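Local atomic coordinates of DyP2 (Amycolatopsis sp. ATCC 39116, PDB entry 4G2C), a protein that probably uses haem and peroxide to oxidise dyes and other substrates, as a multifunctional dye peroxidase of a lignin-reactive bacterium, and carries a bound manganese ion. Residues A[54-62]-A[111-119]; A[346-354]-A[433-444]. All blocks are in the same frame, centred on the assembly; numbering follows the deposited sequence.

Contact 1 of 2, residues A[54-62]-A[111-119]; sequences LQPNILKAH and GTPYLGVGL. With ACT (acetate ion), chain X.
The imidazole of His62 has one face covered by the methylene of Tyr114: CB of Tyr114 stands 3.3 Å from the centroid of the His62 ring, almost on the ring normal, a CH-pi contact. At the His62 edge, near its plane, lies Thr112 O, 3.4 Å from His62 CE1. The His62 and Tyr114 rings are nearly parallel (22°), yet their centroids are 5.2 Å apart, so the aromatic surfaces barely overlap. Asn57 CB packs over one face of the phenol, 3.4 Å from Tyr114 CZ, and the backbone N of Gly116 sits on the opposite face, off toward the rim. A water in the ring plane accepts a hydrogen bond from the Tyr114 hydroxyl and donates to Gln55 OE1 and Pro56 O, while Asn57 ND2 adds only a weak bond to that hydroxyl. Strand 114-119 is the outermost strand of the antiparallel sheet in the ferredoxin-like DyP domain; Gly116 pairs with Leu169 on the inner neighbour. The other flank of the strand is met by the Gln55 amide, carried there by a chain extended beyond CG (chi2 -174°), which engages both polar backbone atoms of Val117 much as a neighbouring strand would: Val117 N donates to Gln55 OE1 at 3.1 Å, nearly straight (175°), and Gln55 NE2 reaches Val117 O at 2.9 Å, in the carbonyl plane. Gln55 NE2 also bonds Pro485 O. The loop side is braced by Asn57 OD1, which accepts from His62 N at 2.8 Å. His62 NE2 is bonded to Lys92, and His97 stacks with the His62 ring.

Contact 2 of 2, residues A[346-354]-A[433-444]; sequences PFHAHIRKT and PDGSQPGLDPVI. With HEM (protoporphyrin IX containing Fe), chain C; ACT (acetate ion), chain I; ACT (acetate ion), chain J.
His350 and Asp441 are joined by a hydrogen bond from His350 ND1 to Asp441 OD2, 2.8 Å long and 160° at the hydrogen. The acceptor uses its syn lone pair and lies close to the imidazole plane, although the carboxylate itself is turned 72° against the ring. The other imidazole nitrogen, His350 NE2, binds the haem iron at 2.1 Å, so both ring nitrogens have partners and His350, on helix 350-354, is the axial ligand. The loop carrying Asp441 follows helix 416-424, and its Val443 and Ile444 pack against both His350 and the haem. With CG anti to the backbone N (chi1 -176°), the Asp441 carboxylate folds beside its own backbone, where OD1 closes an Asx turn. Val443 N donates to Asp441 OD1 at 2.7 Å, nearly along the C-O direction, and Ile444 N donates to the same atom at 3.0 Å from above the carboxylate plane. Lys353, its chain bent twice, runs past Asp441 without a salt bridge; its NZ donates instead to Gly439 O at 2.8 Å and also to Phe429 O. The carbonyl His350 O is gripped by Thr354 N and by Thr354 OG1, the latter at 2.9 Å, from opposite faces. His348 NE2 is bonded to Lys453 O, while Pro438 O, 3.1 Å from His348 CD2, accepts from Gln452. Were the aspartate replaced by an alanine, the ND1 proton of His350 and the amides of Val443 and Ile444 would probably lose their acceptor, and the imidazole would be freer to turn about its iron bond. As on the proximal side of other haem peroxidases, the carboxylate is likely to draw on the ND1 proton, making NE2 a stronger electron donor and favouring the higher oxidation states of iron.

In the fold
Contact 1 closes before contact 2 opens along the chain. Their centres are 33 Å apart, on opposite sides of the chain's centre, and their nearest atoms remain about 17 Å apart, so they do not touch. Contact 1 joins the loop between helix 45-53 and strand 66-74 to edge strand 114-119 of the first sheet. Contact 2 joins helix 350-354 to the loop after helix 416-424, with strands 374-380 and 402-409 of the second sheet lying between its segments in sequence. That sheet offers an indirect link: Arg376 bonds Asn57 O and Ile58 O, while the preceding Arg375 bonds the haem. Contact 1 ties a loop to a sheet edge; contact 2 holds the iron ligand and its carboxylate.

Contact 1 of 2, residues A[54-62]-A[111-119]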
# COMPACT_ATOMS: atom_id res chain seq x y z
N LEU A 54 13.85 -11.40 -10.66
CA LEU A 54 12.94 -10.43 -10.05
C LEU A 54 13.22 -10.31 -8.56
O LEU A 54 13.43 -11.32 -7.88
CB LEU A 54 11.48 -10.87 -10.23
CG LEU A 54 10.45 -9.78 -9.90
CD1 LEU A 54 10.37 -8.76 -11.04
CD2 LEU A 54 9.08 -10.36 -9.59
N GLN A 55 13.18 -9.09 -8.05
CA GLN A 55 13.23 -8.87 -6.60
C GLN A 55 11.99 -9.44 -5.91
O GLN A 55 10.91 -9.49 -6.51
CB GLN A 55 13.34 -7.38 -6.26
CG GLN A 55 14.63 -6.70 -6.69
CD GLN A 55 14.69 -5.29 -6.17
OE1 GLN A 55 14.38 -5.05 -5.00
NE2 GLN A 55 15.07 -4.35 -7.02
N PRO A 56 12.15 -9.88 -4.65
CA PRO A 56 11.05 -10.23 -3.75
C PRO A 56 10.16 -9.02 -3.43
O PRO A 56 10.52 -7.87 -3.72
CB PRO A 56 11.77 -10.67 -2.46
CG PRO A 56 13.18 -10.96 -2.86
CD PRO A 56 13.47 -10.04 -4.00
N ASN A 57 9.02 -9.30 -2.81
CA ASN A 57 8.10 -8.28 -2.30
C ASN A 57 7.21 -7.68 -3.38
O ASN A 57 6.31 -6.89 -3.09
CB ASN A 57 8.86 -7.18 -1.53
CG ASN A 57 7.94 -6.37 -0.61
OD1 ASN A 57 6.99 -6.90 -0.02
ND2 ASN A 57 8.22 -5.09 -0.48
N ILE A 58 7.44 -8.06 -4.64
CA ILE A 58 6.70 -7.45 -5.74
C ILE A 58 5.47 -8.28 -6.11
O ILE A 58 4.35 -7.84 -5.91
CB ILE A 58 7.61 -7.17 -6.96
CG1 ILE A 58 8.69 -6.14 -6.60
CG2 ILE A 58 6.77 -6.64 -8.12
CD1 ILE A 58 9.87 -6.06 -7.60
N LEU A 59 5.68 -9.48 -6.65
CA LEU A 59 4.56 -10.36 -7.00
C LEU A 59 3.88 -10.95 -5.75
O LEU A 59 2.74 -11.42 -5.80
CB LEU A 59 5.01 -11.49 -7.94
CG LEU A 59 5.43 -11.20 -9.38
CD1 LEU A 59 5.95 -12.47 -10.03
CD2 LEU A 59 4.29 -10.61 -10.24
N LYS A 60 4.58 -10.90 -4.62
CA LYS A 60 4.08 -11.45 -3.37
C LYS A 60 4.78 -10.72 -2.22
O LYS A 60 6.00 -10.69 -2.17
CB LYS A 60 4.44 -12.93 -3.30
CG LYS A 60 4.21 -13.59 -1.94
CD LYS A 60 2.89 -14.29 -1.94
CE LYS A 60 2.56 -14.89 -0.60
NZ LYS A 60 1.08 -14.93 -0.48
N ALA A 61 4.01 -10.13 -1.31
CA ALA A 61 4.61 -9.32 -0.24
C ALA A 61 5.66 -10.10 0.58
O ALA A 61 5.56 -11.31 0.71
CB ALA A 61 3.52 -8.78 0.69
N HIS A 62 6.67 -9.42 1.11
CA HIS A 62 7.62 -10.09 1.98
C HIS A 62 7.28 -9.72 3.42
O HIS A 62 6.87 -8.59 3.69
CB HIS A 62 9.05 -9.68 1.63
CG HIS A 62 10.11 -10.60 2.17
ND1 HIS A 62 10.42 -10.67 3.52
CD2 HIS A 62 10.93 -11.48 1.55
CE1 HIS A 62 11.39 -11.56 3.69
NE2 HIS A 62 11.71 -12.06 2.51
N GLY A 111 13.00 -18.93 6.69
CA GLY A 111 13.33 -18.13 5.52
C GLY A 111 14.35 -17.07 5.85
O GLY A 111 14.83 -16.98 6.98
N THR A 112 14.70 -16.25 4.86
CA THR A 112 15.72 -15.23 5.07
C THR A 112 15.17 -13.81 5.01
O THR A 112 14.00 -13.58 4.68
CB THR A 112 16.86 -15.34 4.04
OG1 THR A 112 16.32 -15.20 2.72
CG2 THR A 112 17.56 -16.68 4.15
N PRO A 113 16.03 -12.83 5.32
CA PRO A 113 15.65 -11.42 5.34
C PRO A 113 15.36 -10.89 3.92
O PRO A 113 15.73 -11.51 2.93
CB PRO A 113 16.88 -10.72 5.95
CG PRO A 113 17.71 -11.80 6.55
CD PRO A 113 17.42 -13.04 5.76
N TYR A 114 14.70 -9.74 3.85
CA TYR A 114 14.41 -9.06 2.59
C TYR A 114 15.27 -7.81 2.45
O TYR A 114 15.28 -6.94 3.33
CB TYR A 114 12.92 -8.71 2.50
CG TYR A 114 12.53 -7.69 1.44
CD1 TYR A 114 12.89 -7.85 0.10
CD2 TYR A 114 11.77 -6.58 1.77
CE1 TYR A 114 12.51 -6.91 -0.86
CE2 TYR A 114 11.40 -5.64 0.83
CZ TYR A 114 11.76 -5.81 -0.48
OH TYR A 114 11.36 -4.86 -1.39
N LEU A 115 16.02 -7.77 1.35
CA LEU A 115 16.78 -6.59 0.94
C LEU A 115 16.20 -6.06 -0.35
O LEU A 115 16.41 -6.64 -1.42
CB LEU A 115 18.25 -6.96 0.70
CG LEU A 115 19.05 -5.80 0.10
CD1 LEU A 115 18.87 -4.59 0.99
CD2 LEU A 115 20.53 -6.15 -0.05
N GLY A 116 15.46 -4.96 -0.27
CA GLY A 116 14.89 -4.36 -1.46
C GLY A 116 15.70 -3.17 -1.90
O GLY A 116 16.22 -2.43 -1.07
N VAL A 117 15.81 -2.98 -3.21
CA VAL A 117 16.58 -1.87 -3.75
C VAL A 117 15.78 -1.11 -4.82
O VAL A 117 15.39 -1.67 -5.85
CB VAL A 117 17.93 -2.37 -4.33
CG1 VAL A 117 18.70 -1.22 -4.99
CG2 VAL A 117 18.78 -3.04 -3.24
N GLY A 118 15.54 0.18 -4.58
CA GLY A 118 14.94 1.02 -5.59
C GLY A 118 15.82 2.21 -5.95
O GLY A 118 16.55 2.71 -5.11
N LEU A 119 15.70 2.67 -7.20
CA LEU A 119 16.39 3.85 -7.71
C LEU A 119 15.43 4.93 -8.18
O LEU A 119 14.42 4.63 -8.81
CB LEU A 119 17.28 3.46 -8.89
CG LEU A 119 18.37 2.44 -8.59
CD1 LEU A 119 18.95 1.89 -9.87
CD2 LEU A 119 19.43 3.10 -7.73
C ACT X . 0.26 -10.68 -1.99
O ACT X . 1.20 -10.25 -1.29
OXT ACT X . 0.11 -10.16 -3.13
CH3 ACT X . -0.65 -11.77 -1.49
O HOH W 1 11.89 -5.34 -3.76

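Contact 2 of 2, residues A[346-354]-A[433-444]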
# COMPACT_ATOMS: atom_id res chain seq x y z
N PRO A 346 -21.26 3.33 2.69
CA PRO A 346 -21.41 4.63 2.03
C PRO A 346 -20.47 4.73 0.83
O PRO A 346 -19.40 4.12 0.86
CB PRO A 346 -20.98 5.63 3.12
CG PRO A 346 -20.93 4.84 4.42
CD PRO A 346 -20.63 3.44 4.01
N PHE A 347 -20.86 5.48 -0.20
CA PHE A 347 -20.04 5.63 -1.41
C PHE A 347 -18.64 6.13 -1.10
O PHE A 347 -17.66 5.75 -1.75
CB PHE A 347 -20.72 6.59 -2.39
CG PHE A 347 -22.04 6.10 -2.92
CD1 PHE A 347 -22.09 5.06 -3.85
CD2 PHE A 347 -23.23 6.70 -2.51
CE1 PHE A 347 -23.31 4.60 -4.33
CE2 PHE A 347 -24.44 6.24 -2.99
CZ PHE A 347 -24.48 5.20 -3.91
N HIS A 348 -18.56 6.99 -0.10
CA HIS A 348 -17.29 7.64 0.22
C HIS A 348 -16.43 6.91 1.25
O HIS A 348 -15.39 7.44 1.64
CB HIS A 348 -17.54 9.08 0.67
CG HIS A 348 -18.75 9.23 1.54
ND1 HIS A 348 -18.81 8.72 2.82
CD2 HIS A 348 -19.95 9.81 1.30
CE1 HIS A 348 -20.00 9.00 3.34
NE2 HIS A 348 -20.71 9.65 2.44
N ALA A 349 -16.86 5.73 1.71
CA ALA A 349 -16.01 4.94 2.61
C ALA A 349 -14.66 4.67 1.92
O ALA A 349 -14.61 4.54 0.70
CB ALA A 349 -16.69 3.64 3.02
N HIS A 350 -13.58 4.60 2.69
CA HIS A 350 -12.23 4.51 2.12
C HIS A 350 -12.04 3.41 1.07
O HIS A 350 -11.54 3.67 -0.04
CB HIS A 350 -11.21 4.36 3.26
CG HIS A 350 -9.79 4.14 2.80
ND1 HIS A 350 -9.11 5.02 1.98
CD2 HIS A 350 -8.91 3.16 3.11
CE1 HIS A 350 -7.89 4.57 1.77
NE2 HIS A 350 -7.73 3.45 2.46
N ILE A 351 -12.41 2.18 1.41
CA ILE A 351 -12.18 1.06 0.50
C ILE A 351 -13.08 1.12 -0.74
O ILE A 351 -12.73 0.57 -1.79
CB ILE A 351 -12.31 -0.33 1.21
CG1 ILE A 351 -13.76 -0.61 1.64
CG2 ILE A 351 -11.34 -0.42 2.39
CD1 ILE A 351 -13.97 -2.06 2.15
N ARG A 352 -14.23 1.79 -0.62
CA ARG A 352 -15.17 1.89 -1.73
C ARG A 352 -14.70 2.98 -2.70
O ARG A 352 -14.78 2.81 -3.92
CB ARG A 352 -16.61 2.15 -1.24
CG ARG A 352 -17.67 2.01 -2.35
CD ARG A 352 -19.14 2.04 -1.85
NE ARG A 352 -20.09 1.90 -2.95
CZ ARG A 352 -21.32 1.39 -2.85
NH1 ARG A 352 -21.79 0.98 -1.67
NH2 ARG A 352 -22.08 1.30 -3.93
N LYS A 353 -14.21 4.09 -2.15
CA LYS A 353 -13.54 5.14 -2.91
C LYS A 353 -12.35 4.54 -3.69
O LYS A 353 -12.17 4.82 -4.88
CB LYS A 353 -13.01 6.25 -1.99
CG LYS A 353 -14.04 7.22 -1.37
CD LYS A 353 -14.69 8.21 -2.39
CE LYS A 353 -13.76 9.35 -2.75
NZ LYS A 353 -14.37 10.41 -3.60
N THR A 354 -11.56 3.71 -3.03
CA THR A 354 -10.29 3.26 -3.60
C THR A 354 -10.40 1.94 -4.37
O THR A 354 -9.48 1.54 -5.08
CB THR A 354 -9.21 3.17 -2.52
OG1 THR A 354 -9.56 2.16 -1.57
CG2 THR A 354 -9.07 4.51 -1.81
N PRO A 433 -26.20 6.48 -8.13
CA PRO A 433 -27.30 6.46 -9.11
C PRO A 433 -28.07 7.79 -9.19
O PRO A 433 -28.58 8.11 -10.25
CB PRO A 433 -28.21 5.32 -8.62
CG PRO A 433 -27.31 4.43 -7.80
CD PRO A 433 -26.30 5.38 -7.15
N ASP A 434 -28.15 8.56 -8.10
CA ASP A 434 -28.85 9.84 -8.14
C ASP A 434 -28.01 11.02 -8.70
O ASP A 434 -28.47 12.16 -8.77
CB ASP A 434 -29.52 10.18 -6.78
CG ASP A 434 -28.55 10.65 -5.71
OD1 ASP A 434 -27.33 10.78 -5.99
OD2 ASP A 434 -29.01 10.91 -4.57
N GLY A 435 -26.78 10.73 -9.14
CA GLY A 435 -25.94 11.73 -9.77
C GLY A 435 -25.31 12.76 -8.82
O GLY A 435 -24.68 13.72 -9.28
N SER A 436 -25.49 12.56 -7.51
CA SER A 436 -24.92 13.49 -6.52
C SER A 436 -23.41 13.24 -6.28
O SER A 436 -22.83 12.26 -6.76
CB SER A 436 -25.69 13.42 -5.19
OG SER A 436 -25.48 12.18 -4.55
N GLN A 437 -22.78 14.16 -5.55
CA GLN A 437 -21.34 14.05 -5.26
C GLN A 437 -21.12 13.58 -3.84
O GLN A 437 -21.45 14.29 -2.89
CB GLN A 437 -20.64 15.39 -5.50
CG GLN A 437 -20.52 15.72 -6.97
CD GLN A 437 -19.54 16.84 -7.23
OE1 GLN A 437 -19.26 17.66 -6.34
NE2 GLN A 437 -19.00 16.89 -8.45
N PRO A 438 -20.59 12.37 -3.67
CA PRO A 438 -20.43 11.83 -2.32
C PRO A 438 -19.32 12.52 -1.51
O PRO A 438 -19.30 12.39 -0.28
CB PRO A 438 -20.08 10.35 -2.57
CG PRO A 438 -19.55 10.30 -3.97
CD PRO A 438 -20.27 11.38 -4.72
N GLY A 439 -18.42 13.23 -2.18
CA GLY A 439 -17.35 13.94 -1.50
C GLY A 439 -16.06 13.14 -1.38
O GLY A 439 -15.91 12.05 -1.95
N LEU A 440 -15.11 13.70 -0.63
CA LEU A 440 -13.77 13.13 -0.55
C LEU A 440 -13.70 11.91 0.36
O LEU A 440 -14.42 11.80 1.36
CB LEU A 440 -12.79 14.18 -0.02
CG LEU A 440 -12.04 15.13 -0.96
CD1 LEU A 440 -12.99 15.92 -1.83
CD2 LEU A 440 -11.15 16.05 -0.12
N ASP A 441 -12.79 11.01 0.01
CA ASP A 441 -12.36 9.97 0.92
C ASP A 441 -11.99 10.63 2.25
O ASP A 441 -11.16 11.55 2.29
CB ASP A 441 -11.16 9.22 0.30
CG ASP A 441 -10.70 8.05 1.14
OD1 ASP A 441 -10.55 8.20 2.38
OD2 ASP A 441 -10.49 6.96 0.56
N PRO A 442 -12.62 10.19 3.34
CA PRO A 442 -12.39 10.81 4.66
C PRO A 442 -11.05 10.39 5.28
O PRO A 442 -10.51 11.12 6.12
CB PRO A 442 -13.54 10.25 5.50
CG PRO A 442 -13.84 8.93 4.89
CD PRO A 442 -13.63 9.12 3.41
N VAL A 443 -10.53 9.24 4.89
CA VAL A 443 -9.29 8.75 5.48
C VAL A 443 -8.05 9.33 4.81
O VAL A 443 -7.09 9.70 5.49
CB VAL A 443 -9.18 7.22 5.45
CG1 VAL A 443 -7.91 6.80 6.14
CG2 VAL A 443 -10.40 6.58 6.12
N ILE A 444 -8.05 9.40 3.48
CA ILE A 444 -6.87 9.90 2.77
C ILE A 444 -7.13 11.05 1.80
O ILE A 444 -6.21 11.49 1.12
CB ILE A 444 -6.18 8.77 1.98
CG1 ILE A 444 -7.12 8.23 0.89
CG2 ILE A 444 -5.70 7.69 2.92
CD1 ILE A 444 -6.43 7.35 -0.14
CHA HEM C . -7.66 -0.79 2.14
CHB HEM C . -6.35 2.15 5.78
CHC HEM C . -3.67 4.83 2.74
CHD HEM C . -5.60 2.39 -0.96
C1A HEM C . -7.53 -0.24 3.39
C2A HEM C . -8.12 -0.77 4.60
C3A HEM C . -7.75 0.04 5.60
C4A HEM C . -6.92 1.10 5.07
CMA HEM C . -8.13 -0.11 7.09
CAA HEM C . -9.00 -2.05 4.68
CBA HEM C . -8.10 -3.28 4.79
CGA HEM C . -7.66 -3.78 3.44
O1A HEM C . -8.51 -4.04 2.56
O2A HEM C . -6.44 -3.94 3.21
C1B HEM C . -5.51 3.15 5.30
C2B HEM C . -4.86 4.21 6.06
C3B HEM C . -4.13 4.94 5.20
C4B HEM C . -4.26 4.36 3.89
CMB HEM C . -5.04 4.45 7.58
CAB HEM C . -3.23 6.17 5.48
CBB HEM C . -2.77 6.42 6.71
C1C HEM C . -4.02 4.45 1.47
C2C HEM C . -3.64 5.13 0.24
C3C HEM C . -4.17 4.43 -0.78
C4C HEM C . -4.90 3.31 -0.23
CMC HEM C . -2.75 6.40 0.14
CAC HEM C . -4.08 4.77 -2.29
CBC HEM C . -3.80 6.01 -2.72
C1D HEM C . -6.28 1.29 -0.48
C2D HEM C . -6.80 0.23 -1.31
C3D HEM C . -7.41 -0.75 -0.33
C4D HEM C . -7.23 -0.20 0.98
CMD HEM C . -6.72 0.13 -2.84
CAD HEM C . -8.14 -2.04 -0.63
CBD HEM C . -9.49 -1.60 -1.14
CGD HEM C . -10.16 -2.87 -1.59
O1D HEM C . -9.56 -3.57 -2.46
O2D HEM C . -11.25 -3.19 -1.04
NA HEM C . -6.80 0.88 3.71
NB HEM C . -5.11 3.28 3.99
NC HEM C . -4.79 3.34 1.14
ND HEM C . -6.55 0.99 0.85
FE HEM C . -5.96 2.26 2.48
C ACT I . -24.22 7.25 1.67
O ACT I . -25.40 7.60 1.40
OXT ACT I . -23.38 7.11 0.73
CH3 ACT I . -23.80 7.01 3.09
C ACT J . -24.36 10.50 -1.47
O ACT J . -23.50 10.06 -0.64
OXT ACT J . -23.96 11.36 -2.29
CH3 ACT J . -25.78 10.02 -1.49